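Local coordinates for protein Gp26 (Listeria phage P40, PDB 4JZ5) that is a phage endolysin of glycosyl hydrolase family 25 that probably cleaves the glycan strands of Listeria cell-wall peptidoglycan, at residues L168-Y174 / I187-Q193; M22-I28 / V207-C212. One frame throughout, in Å; residues are numbered along the deposited sequence.

Interaction 1. Residues L168-Y174 / I187-Q193; sequences LRWVARY and IPYDLWQ
CD2 of Leu-191 sits over the indole face of Trp-170, 3.5 Å from the centroid of the five-membered ring and 9° off its normal, a CH-pi contact in the tightly packed part of this strand pair. Both side chains run side by side in the same direction; Leu-191 carries CG anti to its own backbone N (chi1 -176°), which sends the branch alongside Trp-170 and brings CD2 over the ring. Tyr-150 and Phe-115 meet the same indole edge-to-face. Further along this face, OE1 of Gln-193 takes a 2.6 Å hydrogen bond from OH of Tyr-174, which stands above the amide's carbonyl plane, and accepts a second from Tyr-150. Strands 169-172 and 191-193 are parallel neighbours in the curled sheet of the family 25 (beta/alpha) barrel, and the rungs include Val-171 N to Leu-191 O, 2.9 Å. On the other face Trp-192 NE1 points its N-H at a lone pair of Arg-173 O, 3.0 Å away in the carbonyl plane. The solvent side is the run-in to strand 191-193, where Pro-188 is exposed. There Arg-169, bent at chi3 (62°), brings NE and NH2 side-on to the backbone carbonyl oxygen, Pro-188 O, which lies in the guanidinium plane 2.9 Å from each nitrogen, while NH1 forms a salt bridge with Asp-162. At the start of the pair OD2 of Asp-190 receives Arg-169 N on its anti side at 2.8 Å.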
# COMPACT_ATOMS: atom_id res chain seq x y z
N LEU A 168 -5.74 0.49 -8.96
CA LEU A 168 -6.54 0.31 -7.76
C LEU A 168 -6.57 1.56 -6.89
O LEU A 168 -5.53 2.07 -6.50
CB LEU A 168 -6.01 -0.88 -6.95
CG LEU A 168 -7.02 -1.50 -5.98
CD1 LEU A 168 -6.78 -3.01 -5.86
CD2 LEU A 168 -6.94 -0.85 -4.61
N ARG A 169 -7.78 2.04 -6.61
CA ARG A 169 -7.97 3.21 -5.75
C ARG A 169 -7.98 2.84 -4.28
O ARG A 169 -8.93 2.21 -3.80
CB ARG A 169 -9.30 3.89 -6.09
CG ARG A 169 -9.43 4.39 -7.52
CD ARG A 169 -10.87 4.74 -7.87
NE ARG A 169 -11.44 5.82 -7.06
CZ ARG A 169 -11.38 7.11 -7.37
NH1 ARG A 169 -10.80 7.53 -8.48
NH2 ARG A 169 -11.94 7.99 -6.54
N TRP A 170 -6.92 3.22 -3.58
CA TRP A 170 -6.75 2.93 -2.16
C TRP A 170 -6.89 4.26 -1.42
O TRP A 170 -6.02 5.13 -1.51
CB TRP A 170 -5.40 2.27 -1.96
CG TRP A 170 -5.12 1.79 -0.57
CD1 TRP A 170 -5.98 1.73 0.49
CD2 TRP A 170 -3.86 1.31 -0.10
NE1 TRP A 170 -5.33 1.23 1.58
CE2 TRP A 170 -4.03 0.97 1.25
CE3 TRP A 170 -2.60 1.14 -0.69
CZ2 TRP A 170 -2.99 0.48 2.03
CZ3 TRP A 170 -1.58 0.64 0.08
CH2 TRP A 170 -1.77 0.33 1.43
N VAL A 171 -8.02 4.44 -0.76
CA VAL A 171 -8.39 5.74 -0.19
C VAL A 171 -8.55 5.64 1.32
O VAL A 171 -9.23 4.75 1.82
CB VAL A 171 -9.70 6.26 -0.81
CG1 VAL A 171 -9.98 7.68 -0.33
CG2 VAL A 171 -9.64 6.22 -2.34
N ALA A 172 -7.91 6.57 2.03
CA ALA A 172 -8.00 6.62 3.48
C ALA A 172 -9.04 7.61 3.96
O ALA A 172 -9.11 8.75 3.48
CB ALA A 172 -6.65 6.96 4.08
N ARG A 173 -9.82 7.18 4.94
CA ARG A 173 -10.73 8.06 5.67
C ARG A 173 -11.03 7.39 6.99
O ARG A 173 -11.58 6.29 7.00
CB ARG A 173 -12.02 8.31 4.90
CG ARG A 173 -12.97 9.30 5.60
CD ARG A 173 -12.35 10.69 5.72
NE ARG A 173 -13.23 11.62 6.41
CZ ARG A 173 -14.23 12.31 5.84
NH1 ARG A 173 -14.50 12.18 4.55
NH2 ARG A 173 -14.96 13.13 6.58
N TYR A 174 -10.66 8.03 8.10
CA TYR A 174 -10.66 7.36 9.40
C TYR A 174 -11.82 7.71 10.31
O TYR A 174 -12.10 6.96 11.25
CB TYR A 174 -9.38 7.67 10.17
CG TYR A 174 -8.08 7.30 9.50
CD1 TYR A 174 -8.02 6.35 8.49
CD2 TYR A 174 -6.90 7.91 9.89
CE1 TYR A 174 -6.81 6.02 7.90
CE2 TYR A 174 -5.70 7.58 9.31
CZ TYR A 174 -5.66 6.65 8.31
OH TYR A 174 -4.43 6.35 7.76
N ILE A 187 -15.25 9.89 -1.78
CA ILE A 187 -15.06 9.54 -3.18
C ILE A 187 -15.10 8.03 -3.31
O ILE A 187 -14.93 7.32 -2.34
CB ILE A 187 -13.70 10.07 -3.72
CG1 ILE A 187 -12.52 9.48 -2.94
CG2 ILE A 187 -13.67 11.59 -3.68
CD1 ILE A 187 -11.17 9.95 -3.43
N PRO A 188 -15.33 7.52 -4.52
CA PRO A 188 -15.32 6.07 -4.69
C PRO A 188 -13.97 5.47 -4.36
O PRO A 188 -12.92 6.08 -4.58
CB PRO A 188 -15.62 5.88 -6.18
CG PRO A 188 -16.32 7.13 -6.58
CD PRO A 188 -15.75 8.22 -5.75
N TYR A 189 -14.00 4.26 -3.82
CA TYR A 189 -12.77 3.56 -3.47
C TYR A 189 -12.86 2.11 -3.90
O TYR A 189 -13.94 1.55 -4.04
CB TYR A 189 -12.51 3.63 -1.97
CG TYR A 189 -13.51 2.84 -1.13
CD1 TYR A 189 -13.35 1.48 -0.92
CD2 TYR A 189 -14.61 3.46 -0.56
CE1 TYR A 189 -14.25 0.75 -0.18
CE2 TYR A 189 -15.53 2.74 0.19
CZ TYR A 189 -15.33 1.39 0.38
OH TYR A 189 -16.24 0.67 1.12
N ASP A 190 -11.69 1.50 -4.08
CA ASP A 190 -11.58 0.05 -4.21
C ASP A 190 -11.17 -0.58 -2.87
O ASP A 190 -11.77 -1.56 -2.43
CB ASP A 190 -10.58 -0.32 -5.30
CG ASP A 190 -10.99 0.15 -6.68
OD1 ASP A 190 -12.20 0.07 -6.98
OD2 ASP A 190 -10.11 0.62 -7.42
N LEU A 191 -10.15 -0.01 -2.25
CA LEU A 191 -9.70 -0.42 -0.92
C LEU A 191 -9.80 0.80 -0.01
O LEU A 191 -9.32 1.87 -0.37
CB LEU A 191 -8.25 -0.91 -1.01
CG LEU A 191 -7.61 -1.49 0.25
CD1 LEU A 191 -8.33 -2.74 0.74
CD2 LEU A 191 -6.14 -1.80 -0.01
N TRP A 192 -10.45 0.65 1.15
CA TRP A 192 -10.69 1.75 2.09
C TRP A 192 -9.87 1.52 3.34
O TRP A 192 -10.06 0.52 4.03
CB TRP A 192 -12.18 1.79 2.43
CG TRP A 192 -12.62 2.65 3.58
CD1 TRP A 192 -12.04 3.79 4.07
CD2 TRP A 192 -13.78 2.42 4.36
NE1 TRP A 192 -12.78 4.26 5.14
CE2 TRP A 192 -13.86 3.44 5.33
CE3 TRP A 192 -14.76 1.43 4.34
CZ2 TRP A 192 -14.89 3.49 6.28
CZ3 TRP A 192 -15.77 1.48 5.28
CH2 TRP A 192 -15.83 2.50 6.23
N GLN A 193 -8.94 2.42 3.60
CA GLN A 193 -8.19 2.42 4.86
C GLN A 193 -9.01 3.19 5.88
O GLN A 193 -9.13 4.41 5.80
CB GLN A 193 -6.82 3.03 4.68
CG GLN A 193 -5.88 2.74 5.82
CD GLN A 193 -4.60 3.49 5.63
OE1 GLN A 193 -4.57 4.72 5.69
NE2 GLN A 193 -3.53 2.77 5.33

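Interaction 2. Residues M22-I28 / V207-C212; sequences MVLVLDI and VDMNTC
Val-25 O is gripped by two nitrogens of Asn-210: the backbone N, in a weak, bent bond, and ND2, 2.9 Å away and above the carbonyl plane. The pair belongs to the antiparallel join between strands 25-28 and 206-211, where the last strand meets the first and helps close the sheet of the (beta/alpha) barrel. Val-25 N returns a straight bond to Asn-210 O (2.9 Å, 172°). The second N-H of ND2 goes to the anti lone pair of Asp-27 OD1 (3.0 Å), which also accepts from Gln-193 NE2; with both acceptors of ND2 near the amide plane, the rotation of the group is set. Trp-170 NE1 hydrogen-bonds Asn-210 OD1. Asp-27 has CG between its backbone N and carbonyl carbon (chi1 60°), and this swings the carboxylate over CB of Asp-208. Its OD2 lies 2.5 Å from OD2 of Asp-208, the two carboxylate planes turned 50° apart. On the other face, CD2 of Leu-26 lies alongside CG of Met-209. At the far end from the acids, Thr-211 OG1 donates to Val-23 O at 2.7 Å. Beyond Asp-27 the strands diverge, and a water bridges the gap, donating to Asp-27 O and accepting from Asp-208 N at 2.9 Å.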
# COMPACT_ATOMS: atom_id res chain seq x y z
N MET A 22 -16.30 -8.92 8.23
CA MET A 22 -15.87 -7.97 7.23
C MET A 22 -14.53 -8.39 6.64
O MET A 22 -13.64 -8.86 7.35
CB MET A 22 -15.74 -6.61 7.89
CG MET A 22 -15.32 -5.49 6.95
SD MET A 22 -15.47 -3.86 7.70
CE MET A 22 -17.21 -3.93 8.11
N VAL A 23 -14.36 -8.21 5.34
CA VAL A 23 -13.06 -8.41 4.72
C VAL A 23 -12.03 -7.49 5.41
O VAL A 23 -12.29 -6.32 5.63
CB VAL A 23 -13.16 -8.12 3.22
CG1 VAL A 23 -11.78 -8.08 2.61
CG2 VAL A 23 -14.04 -9.16 2.54
N LEU A 24 -10.86 -8.04 5.73
CA LEU A 24 -9.82 -7.31 6.44
C LEU A 24 -8.50 -7.41 5.69
O LEU A 24 -7.98 -8.51 5.44
CB LEU A 24 -9.64 -7.87 7.84
CG LEU A 24 -8.54 -7.20 8.67
CD1 LEU A 24 -8.77 -5.71 8.81
CD2 LEU A 24 -8.46 -7.87 10.03
N VAL A 25 -7.96 -6.26 5.31
CA VAL A 25 -6.66 -6.14 4.69
C VAL A 25 -5.82 -5.22 5.57
O VAL A 25 -6.30 -4.18 6.01
CB VAL A 25 -6.81 -5.53 3.26
CG1 VAL A 25 -5.46 -5.14 2.69
CG2 VAL A 25 -7.57 -6.51 2.35
N LEU A 26 -4.60 -5.62 5.88
CA LEU A 26 -3.71 -4.78 6.68
C LEU A 26 -2.67 -4.11 5.82
O LEU A 26 -2.32 -4.62 4.76
CB LEU A 26 -2.98 -5.61 7.73
CG LEU A 26 -3.82 -6.39 8.72
CD1 LEU A 26 -2.93 -7.10 9.72
CD2 LEU A 26 -4.83 -5.48 9.40
N ASP A 27 -2.14 -2.99 6.29
CA ASP A 27 -0.87 -2.51 5.78
C ASP A 27 0.07 -2.28 6.95
O ASP A 27 -0.36 -1.81 8.01
CB ASP A 27 -1.02 -1.29 4.86
CG ASP A 27 -1.65 -0.11 5.53
OD1 ASP A 27 -2.88 0.03 5.48
OD2 ASP A 27 -0.87 0.72 6.07
N ILE A 28 1.33 -2.66 6.78
CA ILE A 28 2.33 -2.63 7.83
C ILE A 28 3.65 -2.09 7.28
O ILE A 28 3.89 -2.03 6.07
CB ILE A 28 2.53 -4.02 8.48
CG1 ILE A 28 3.03 -5.04 7.46
CG2 ILE A 28 1.25 -4.48 9.14
CD1 ILE A 28 3.37 -6.40 8.05
N VAL A 207 -2.33 -0.65 14.17
CA VAL A 207 -2.14 -1.05 12.80
C VAL A 207 -3.25 -0.46 11.94
O VAL A 207 -4.41 -0.35 12.32
CB VAL A 207 -2.04 -2.59 12.67
CG1 VAL A 207 -3.34 -3.26 13.04
CG2 VAL A 207 -1.58 -2.98 11.27
N ASP A 208 -2.85 -0.10 10.72
CA ASP A 208 -3.79 0.34 9.70
C ASP A 208 -4.64 -0.82 9.22
O ASP A 208 -4.12 -1.89 8.84
CB ASP A 208 -3.04 0.86 8.46
CG ASP A 208 -2.29 2.15 8.69
OD1 ASP A 208 -2.52 2.88 9.67
OD2 ASP A 208 -1.43 2.47 7.81
N MET A 209 -5.96 -0.61 9.20
CA MET A 209 -6.90 -1.62 8.74
C MET A 209 -7.69 -1.10 7.57
O MET A 209 -8.00 0.09 7.47
CB MET A 209 -7.83 -2.03 9.87
CG MET A 209 -7.08 -2.73 10.98
SD MET A 209 -8.13 -3.30 12.31
CE MET A 209 -8.90 -4.77 11.66
N ASN A 210 -7.99 -2.03 6.66
CA ASN A 210 -8.60 -1.73 5.38
C ASN A 210 -9.68 -2.75 5.09
O ASN A 210 -9.62 -3.89 5.55
CB ASN A 210 -7.58 -1.78 4.22
CG ASN A 210 -6.33 -0.95 4.46
OD1 ASN A 210 -6.24 0.18 4.03
ND2 ASN A 210 -5.36 -1.54 5.14
N THR A 211 -10.65 -2.35 4.26
CA THR A 211 -11.65 -3.29 3.78
C THR A 211 -11.96 -3.02 2.31
O THR A 211 -11.63 -1.97 1.78
CB THR A 211 -12.94 -3.27 4.66
OG1 THR A 211 -13.74 -4.41 4.33
CG2 THR A 211 -13.74 -2.01 4.46
N CYS A 212 -12.59 -4.01 1.68
CA CYS A 212 -12.90 -3.97 0.27
C CYS A 212 -13.86 -5.10 -0.03
O CYS A 212 -14.12 -5.96 0.82
CB CYS A 212 -11.63 -4.12 -0.58
SG CYS A 212 -10.70 -5.66 -0.29
O HOH W 1 -0.10 0.09 9.92

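In the fold
The two interactions lie in one sheet, their centres 11 Å apart: strand 191-195 of interaction 1 lies next to strand 206-211 of interaction 2. Interaction 1 pairs parallel strands near in sequence and is only partly buried; interaction 2 joins segments near the two ends of the chain in antiparallel fashion, is more buried and encloses the first along the chain. Interaction 1 combines regular backbone bonding with an aromatic face and a partly exposed arginine, whereas interaction 2 concentrates carboxylates and an amide. Side chains join the two contacts, Trp-170 and Gln-193 of interaction 1 reaching Asn-210 and Asp-27 of interaction 2, so the polar groups form one network across the sheet.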